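Local coordinates for protein DUTPase (Staphylococcus phage 11, PDB 4GV8) that probably hydrolyses dUTP to dUMP and pyrophosphate as a trimeric jelly-roll dUTPase, and is here bound to a non-hydrolysed imido analogue of that substrate, at residues T62-V67 against G131-Q136; T71-E76 against Y126-G131. All blocks are in the same frame, centred on the assembly; numbering follows the deposited sequence.

Contact 1: T62-V67 against G131-Q136; sequences TSRSGV and GDKLAQ. With DUP (2'-deoxyuridine 5'-alpha,beta-imido-triphosphate), chain L.
Arg-64 reaches across to the backbone of Lys-133, and its NH1 donates to Lys-133 O at 2.7 Å. The acceptor lies almost in the guanidinium plane, while the donor is tilted from the carbonyl plane. A bend at chi3 (53°) turns the guanidinium so that its NE and NH2 face the nucleotide. Arg-64 NE and NH2 both donate to O1B of DUP, NE at 2.9 Å. The bonds on its edge, to Lys-133 O and to O1B, fix how the flat group is turned. Lys-133 CD lies over one face, 3.4 Å above the plane, and the two chains cross at about a right angle.

The tight part is the strand pairing. Thr-62 and Gln-136 form an antiparallel hydrogen-bonded pair, with Thr-62 N to Gln-136 O and Gln-136 N to Thr-62 O both 2.8 Å. Their side chains run side by side, and Thr-62 CG2 meets Gln-136 CG at 3.6 Å. Ala-135 CB also packs on Thr-62 O at 3.2 Å. From Arg-64 on, the backbones are more loosely joined: a water bridges Arg-64 N and Leu-134 O, and Val-67 CG2 touches Lys-133 O only lightly.

Ser-65 and Gly-66, at the start of helix 65-70, present their amides to the nucleotide, donating to O1A and O2B. Ser-65 OG accepts from the bridging N3A of DUP at 2.8 Å. Arginine and amides thus gather round the alpha and beta phosphates, and probably offset their negative charge.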
loop_
_atom_site.group_PDB
_atom_site.type_symbol
_atom_site.label_atom_id
_atom_site.label_comp_id
_atom_site.label_asym_id
_atom_site.label_seq_id
_atom_site.Cartn_x
_atom_site.Cartn_y
_atom_site.Cartn_z
ATOM N N THR B 62 8.569 1.549 3.041
ATOM C CA THR B 62 7.493 0.599 3.123
ATOM C C THR B 62 7.511 -0.220 4.413
ATOM O O THR B 62 8.496 -0.270 5.173
ATOM C CB THR B 62 7.549 -0.291 1.838
ATOM O OG1 THR B 62 6.254 -0.885 1.620
ATOM C CG2 THR B 62 8.680 -1.309 1.879
ATOM N N SER B 63 6.392 -0.840 4.680
ATOM C CA SER B 63 6.193 -1.583 5.927
ATOM C C SER B 63 7.080 -2.847 6.005
ATOM O O SER B 63 7.510 -3.396 4.967
ATOM C CB SER B 63 4.720 -2.017 6.020
ATOM O OG SER B 63 4.418 -3.045 5.013
ATOM N N ARG B 64 7.311 -3.297 7.243
ATOM C CA ARG B 64 7.841 -4.630 7.550
ATOM C C ARG B 64 6.662 -5.535 7.884
ATOM O O ARG B 64 5.683 -5.087 8.498
ATOM C CB ARG B 64 8.839 -4.563 8.715
ATOM C CG ARG B 64 10.022 -3.630 8.422
ATOM C CD ARG B 64 11.066 -3.621 9.554
ATOM N NE ARG B 64 11.478 -4.970 9.859
ATOM C CZ ARG B 64 11.691 -5.439 11.078
ATOM N NH1 ARG B 64 11.571 -4.628 12.116
ATOM N NH2 ARG B 64 12.081 -6.703 11.246
ATOM N N SER B 65 6.714 -6.791 7.452
ATOM C CA SER B 65 5.549 -7.683 7.654
ATOM C C SER B 65 5.245 -8.049 9.127
ATOM O O SER B 65 4.074 -8.336 9.471
ATOM C CB SER B 65 5.691 -8.969 6.842
ATOM O OG SER B 65 6.703 -9.823 7.367
ATOM N N GLY B 66 6.281 -8.044 9.986
ATOM C CA GLY B 66 6.079 -8.339 11.399
ATOM C C GLY B 66 5.354 -7.171 12.064
ATOM O O GLY B 66 4.291 -7.347 12.688
ATOM N N VAL B 67 5.869 -5.974 11.906
ATOM C CA VAL B 67 5.167 -4.786 12.468
ATOM C C VAL B 67 3.738 -4.707 11.923
ATOM O O VAL B 67 2.721 -4.553 12.641
ATOM C CB VAL B 67 5.891 -3.480 12.108
ATOM C CG1 VAL B 67 5.017 -2.279 12.517
ATOM C CG2 VAL B 67 7.287 -3.427 12.763
ATOM N N GLY B 131 15.067 4.318 17.657
ATOM C CA GLY B 131 15.859 3.074 17.467
ATOM C C GLY B 131 15.036 1.910 16.916
ATOM O O GLY B 131 15.589 0.911 16.444
ATOM N N ASP B 132 13.708 2.026 17.000
ATOM C CA ASP B 132 12.822 0.975 16.451
ATOM C C ASP B 132 13.032 0.787 14.960
ATOM O O ASP B 132 13.099 1.769 14.199
ATOM C CB ASP B 132 11.322 1.268 16.697
ATOM C CG ASP B 132 10.898 1.026 18.135
ATOM O OD1 ASP B 132 11.660 0.391 18.879
ATOM O OD2 ASP B 132 9.798 1.479 18.531
ATOM N N LYS B 133 13.154 -0.476 14.568
ATOM C CA LYS B 133 13.260 -0.902 13.153
ATOM C C LYS B 133 11.815 -0.979 12.576
ATOM O O LYS B 133 11.140 -2.016 12.611
ATOM C CB LYS B 133 13.966 -2.240 13.067
ATOM C CG LYS B 133 14.464 -2.572 11.666
ATOM C CD LYS B 133 14.909 -4.016 11.553
ATOM C CE LYS B 133 16.307 -4.221 12.071
ATOM N NZ LYS B 133 16.482 -5.696 12.266
ATOM N N LEU B 134 11.341 0.193 12.149
ATOM C CA LEU B 134 9.932 0.470 11.917
ATOM C C LEU B 134 9.462 0.253 10.458
ATOM O O LEU B 134 8.293 -0.044 10.215
ATOM C CB LEU B 134 9.661 1.933 12.324
ATOM C CG LEU B 134 8.235 2.453 12.189
ATOM C CD1 LEU B 134 7.294 1.586 13.009
ATOM C CD2 LEU B 134 8.071 3.932 12.562
ATOM N N ALA B 135 10.359 0.459 9.505
ATOM C CA ALA B 135 10.071 0.333 8.039
ATOM C C ALA B 135 11.287 -0.195 7.300
ATOM O O ALA B 135 12.342 -0.475 7.903
ATOM C CB ALA B 135 9.644 1.691 7.436
ATOM N N GLN B 136 11.147 -0.331 5.983
ATOM C CA GLN B 136 12.250 -0.701 5.087
ATOM C C GLN B 136 12.164 0.068 3.792
ATOM O O GLN B 136 11.129 0.619 3.440
ATOM C CB GLN B 136 12.339 -2.203 4.813
ATOM C CG GLN B 136 11.171 -2.767 4.018
ATOM C CD GLN B 136 11.093 -4.285 4.059
ATOM O OE1 GLN B 136 10.012 -4.883 4.245
ATOM N NE2 GLN B 136 12.221 -4.907 3.905
HETATM O O4 DUP L . 2.793 -10.054 3.374
HETATM C C4 DUP L . 3.910 -10.789 3.446
HETATM C C5 DUP L . 5.147 -10.199 3.677
HETATM C C6 DUP L . 6.300 -10.995 3.764
HETATM N N3 DUP L . 3.849 -12.120 3.296
HETATM C C2 DUP L . 4.986 -12.889 3.415
HETATM O O2 DUP L . 4.866 -14.238 3.257
HETATM N N1 DUP L . 6.203 -12.335 3.669
HETATM C "C1'" DUP L . 7.416 -13.164 3.806
HETATM C "C2'" DUP L . 8.306 -12.995 2.594
HETATM C "C3'" DUP L . 9.429 -12.090 3.071
HETATM O "O3'" DUP L . 10.628 -12.403 2.355
HETATM O "O4'" DUP L . 8.132 -12.725 4.986
HETATM C "C4'" DUP L . 9.476 -12.320 4.603
HETATM C "C5'" DUP L . 9.923 -11.120 5.431
HETATM O "O5'" DUP L . 9.337 -9.871 5.010
HETATM P PA DUP L . 9.747 -8.532 5.832
HETATM O O1A DUP L . 8.741 -7.497 5.376
HETATM O O2A DUP L . 11.202 -8.215 5.739
HETATM N N3A DUP L . 9.336 -8.972 7.409
HETATM P PB DUP L . 10.192 -8.656 8.834
HETATM O O1B DUP L . 11.200 -7.563 8.499
HETATM O O2B DUP L . 9.180 -8.343 9.927
HETATM O O3B DUP L . 10.983 -10.060 9.153
HETATM P PG DUP L . 12.480 -10.622 8.698
HETATM O O2G DUP L . 13.111 -9.699 7.645
HETATM O O1G DUP L . 13.088 -10.431 10.029
HETATM O O3G DUP L . 12.138 -12.015 8.267
HETATM O O HOH W 1 6.297 -1.517 9.451
#

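Contact 2: T71-E76 against Y126-G131; sequences THLVIE and YQINEG
This contact belongs to the buried core of the dUTPase jelly-roll. Strand 73-80 of the large sheet packs here on strand 126-128, which pairs with strand 35-37, outside that sheet. The two segments are not strand partners: the nearest CA atoms, of Leu-73 and Tyr-126, are 8.3 Å apart. Side chains fill the gap.

Tyr-126 carries the contact. Its CG stands anti to the carbonyl carbon (chi1 -73°), and the ring extends to the turn that follows helix 65-70. Leu-73 lies over one face of the ring in a CH-pi contact. Leu-73 CG is 4.2 Å from the centroid of the Tyr-126 ring and 15° off the normal. Leu-73 CD2 reaches back over the root of the ring, 4.1 Å from Tyr-126 CG. Leu-73 CD1 also meets Ile-128 CG1, more loosely. Leu-37 of strand 35-37 packs on Leu-73 as well, so this leucine belongs to the apolar core between the sheets.

The far end of the ring meets Thr-71 and His-72. Thr-71 CB sits 3.5 Å from Tyr-126 CE1, and CG2 lies beside it. The polar side of Thr-71 is used elsewhere. Its OG1 bonds with Val-67 O and accepts from Leu-73 N, which makes an ST turn and fixes the backbone where the helix passes into the strand. The phenol oxygen of the buried Tyr-126 joins the same turn: His-72 N donates to Tyr-126 OH at 3.2 Å, with an N-H...O angle of 152°.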
loop_
_atom_site.group_PDB
_atom_site.type_symbol
_atom_site.label_atom_id
_atom_site.label_comp_id
_atom_site.label_asym_id
_atom_site.label_seq_id
_atom_site.Cartn_x
_atom_site.Cartn_y
_atom_site.Cartn_z
ATOM N N THR B 71 0.564 -5.520 14.500
ATOM C CA THR B 71 0.145 -4.315 15.185
ATOM C C THR B 71 -0.888 -3.567 14.342
ATOM O O THR B 71 -1.187 -3.928 13.195
ATOM C CB THR B 71 1.370 -3.379 15.520
ATOM O OG1 THR B 71 1.814 -2.788 14.321
ATOM C CG2 THR B 71 2.565 -4.154 16.235
ATOM N N HIS B 72 -1.408 -2.495 14.902
ATOM C CA HIS B 72 -2.322 -1.609 14.153
ATOM C C HIS B 72 -1.636 -0.512 13.448
ATOM O O HIS B 72 -2.307 0.404 12.929
ATOM C CB HIS B 72 -3.333 -1.030 15.139
ATOM C CG HIS B 72 -4.289 -2.058 15.626
ATOM N ND1 HIS B 72 -5.208 -2.632 14.808
ATOM C CD2 HIS B 72 -4.416 -2.671 16.877
ATOM C CE1 HIS B 72 -5.927 -3.505 15.519
ATOM N NE2 HIS B 72 -5.432 -3.541 16.788
ATOM N N LEU B 73 -0.301 -0.556 13.460
ATOM C CA LEU B 73 0.515 0.489 12.860
ATOM C C LEU B 73 0.613 0.273 11.365
ATOM O O LEU B 73 1.224 -0.705 10.915
ATOM C CB LEU B 73 1.877 0.505 13.492
ATOM C CG LEU B 73 1.960 0.872 14.975
ATOM C CD1 LEU B 73 3.418 0.701 15.391
ATOM C CD2 LEU B 73 1.436 2.289 15.286
ATOM N N VAL B 74 -0.039 1.173 10.617
ATOM C CA VAL B 74 -0.177 1.112 9.156
ATOM C C VAL B 74 0.724 2.218 8.607
ATOM O O VAL B 74 0.536 3.406 8.878
ATOM C CB VAL B 74 -1.648 1.335 8.657
ATOM C CG1 VAL B 74 -1.760 1.284 7.118
ATOM C CG2 VAL B 74 -2.635 0.343 9.288
ATOM N N ILE B 75 1.699 1.809 7.801
ATOM C CA ILE B 75 2.549 2.686 7.082
ATOM C C ILE B 75 2.093 2.751 5.615
ATOM O O ILE B 75 2.033 1.708 4.928
ATOM C CB ILE B 75 4.056 2.247 7.161
ATOM C CG1 ILE B 75 4.537 2.285 8.644
ATOM C CG2 ILE B 75 4.930 3.061 6.169
ATOM C CD1 ILE B 75 5.854 1.570 8.919
ATOM N N GLU B 76 1.843 3.982 5.149
ATOM C CA GLU B 76 1.600 4.246 3.743
ATOM C C GLU B 76 2.963 4.308 3.072
ATOM O O GLU B 76 3.814 5.166 3.388
ATOM C CB GLU B 76 0.847 5.552 3.537
ATOM C CG GLU B 76 0.676 5.864 2.042
ATOM C CD GLU B 76 -0.377 4.981 1.353
ATOM O OE1 GLU B 76 -0.643 5.205 0.164
ATOM O OE2 GLU B 76 -0.961 4.067 1.986
ATOM N N TYR B 126 0.196 2.723 21.111
ATOM C CA TYR B 126 1.579 2.241 20.864
ATOM C C TYR B 126 2.593 3.305 21.266
ATOM O O TYR B 126 2.333 4.517 21.134
ATOM C CB TYR B 126 1.806 1.910 19.370
ATOM C CG TYR B 126 1.098 0.636 18.978
ATOM C CD1 TYR B 126 1.778 -0.577 18.963
ATOM C CD2 TYR B 126 -0.214 0.650 18.695
ATOM C CE1 TYR B 126 1.157 -1.746 18.633
ATOM C CE2 TYR B 126 -0.893 -0.509 18.392
ATOM C CZ TYR B 126 -0.208 -1.713 18.373
ATOM O OH TYR B 126 -0.867 -2.853 18.031
ATOM N N GLN B 127 3.743 2.864 21.779
ATOM C CA GLN B 127 4.892 3.751 21.849
ATOM C C GLN B 127 6.000 3.264 20.871
ATOM O O GLN B 127 6.470 2.118 20.913
ATOM C CB GLN B 127 5.436 3.901 23.261
ATOM C CG GLN B 127 6.483 5.029 23.338
ATOM C CD GLN B 127 6.829 5.316 24.750
ATOM O OE1 GLN B 127 5.948 5.655 25.528
ATOM N NE2 GLN B 127 8.100 5.100 25.126
ATOM N N ILE B 128 6.285 4.128 19.915
ATOM C CA ILE B 128 7.372 3.952 18.964
ATOM C C ILE B 128 8.563 4.642 19.659
ATOM O O ILE B 128 8.460 5.773 20.168
ATOM C CB ILE B 128 7.052 4.674 17.623
ATOM C CG1 ILE B 128 5.860 3.998 16.941
ATOM C CG2 ILE B 128 8.273 4.777 16.702
ATOM C CD1 ILE B 128 5.048 4.961 16.120
ATOM N N ASN B 129 9.648 3.923 19.728
ATOM C CA ASN B 129 10.845 4.382 20.407
ATOM C C ASN B 129 11.916 4.632 19.405
ATOM O O ASN B 129 12.057 3.909 18.395
ATOM C CB ASN B 129 11.290 3.359 21.441
ATOM C CG ASN B 129 10.269 3.211 22.538
ATOM O OD1 ASN B 129 9.887 4.196 23.173
ATOM N ND2 ASN B 129 9.750 2.017 22.697
ATOM N N GLU B 130 12.630 5.712 19.668
ATOM C CA GLU B 130 13.872 6.026 18.996
ATOM C C GLU B 130 14.631 4.698 18.866
ATOM O O GLU B 130 14.745 3.974 19.849
ATOM C CB GLU B 130 14.623 7.060 19.881
ATOM C CG GLU B 130 15.763 7.828 19.219
ATOM C CD GLU B 130 17.001 6.988 19.021
ATOM O OE1 GLU B 130 17.310 6.173 19.918
ATOM O OE2 GLU B 130 17.663 7.140 17.970
ATOM N N GLY B 131 15.067 4.318 17.657
ATOM C CA GLY B 131 15.859 3.074 17.467
ATOM C C GLY B 131 15.036 1.910 16.916
ATOM O O GLY B 131 15.589 0.911 16.444
#

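In the fold
The two contacts are adjacent, with centres about 8 Å apart, and they share Gly-131. Along the chain contact 2 is nested within contact 1. Helix 65-70 leads from one to the other on the first side, and the turn after strand 126-128 does so on the second. Strands 57-63 and 73-80 are neighbours in the large sheet, so both contacts reach it. They also touch directly: Ile-75 CD1 packs 3.2 Å from Leu-134 O. Contact 1 contributes to the nucleotide pocket, which the second subunit completes with Asp-81 and Gly-89. Contact 2 packs the chain just after helix 65-70 against strand 126-128 in the core of the jelly-roll.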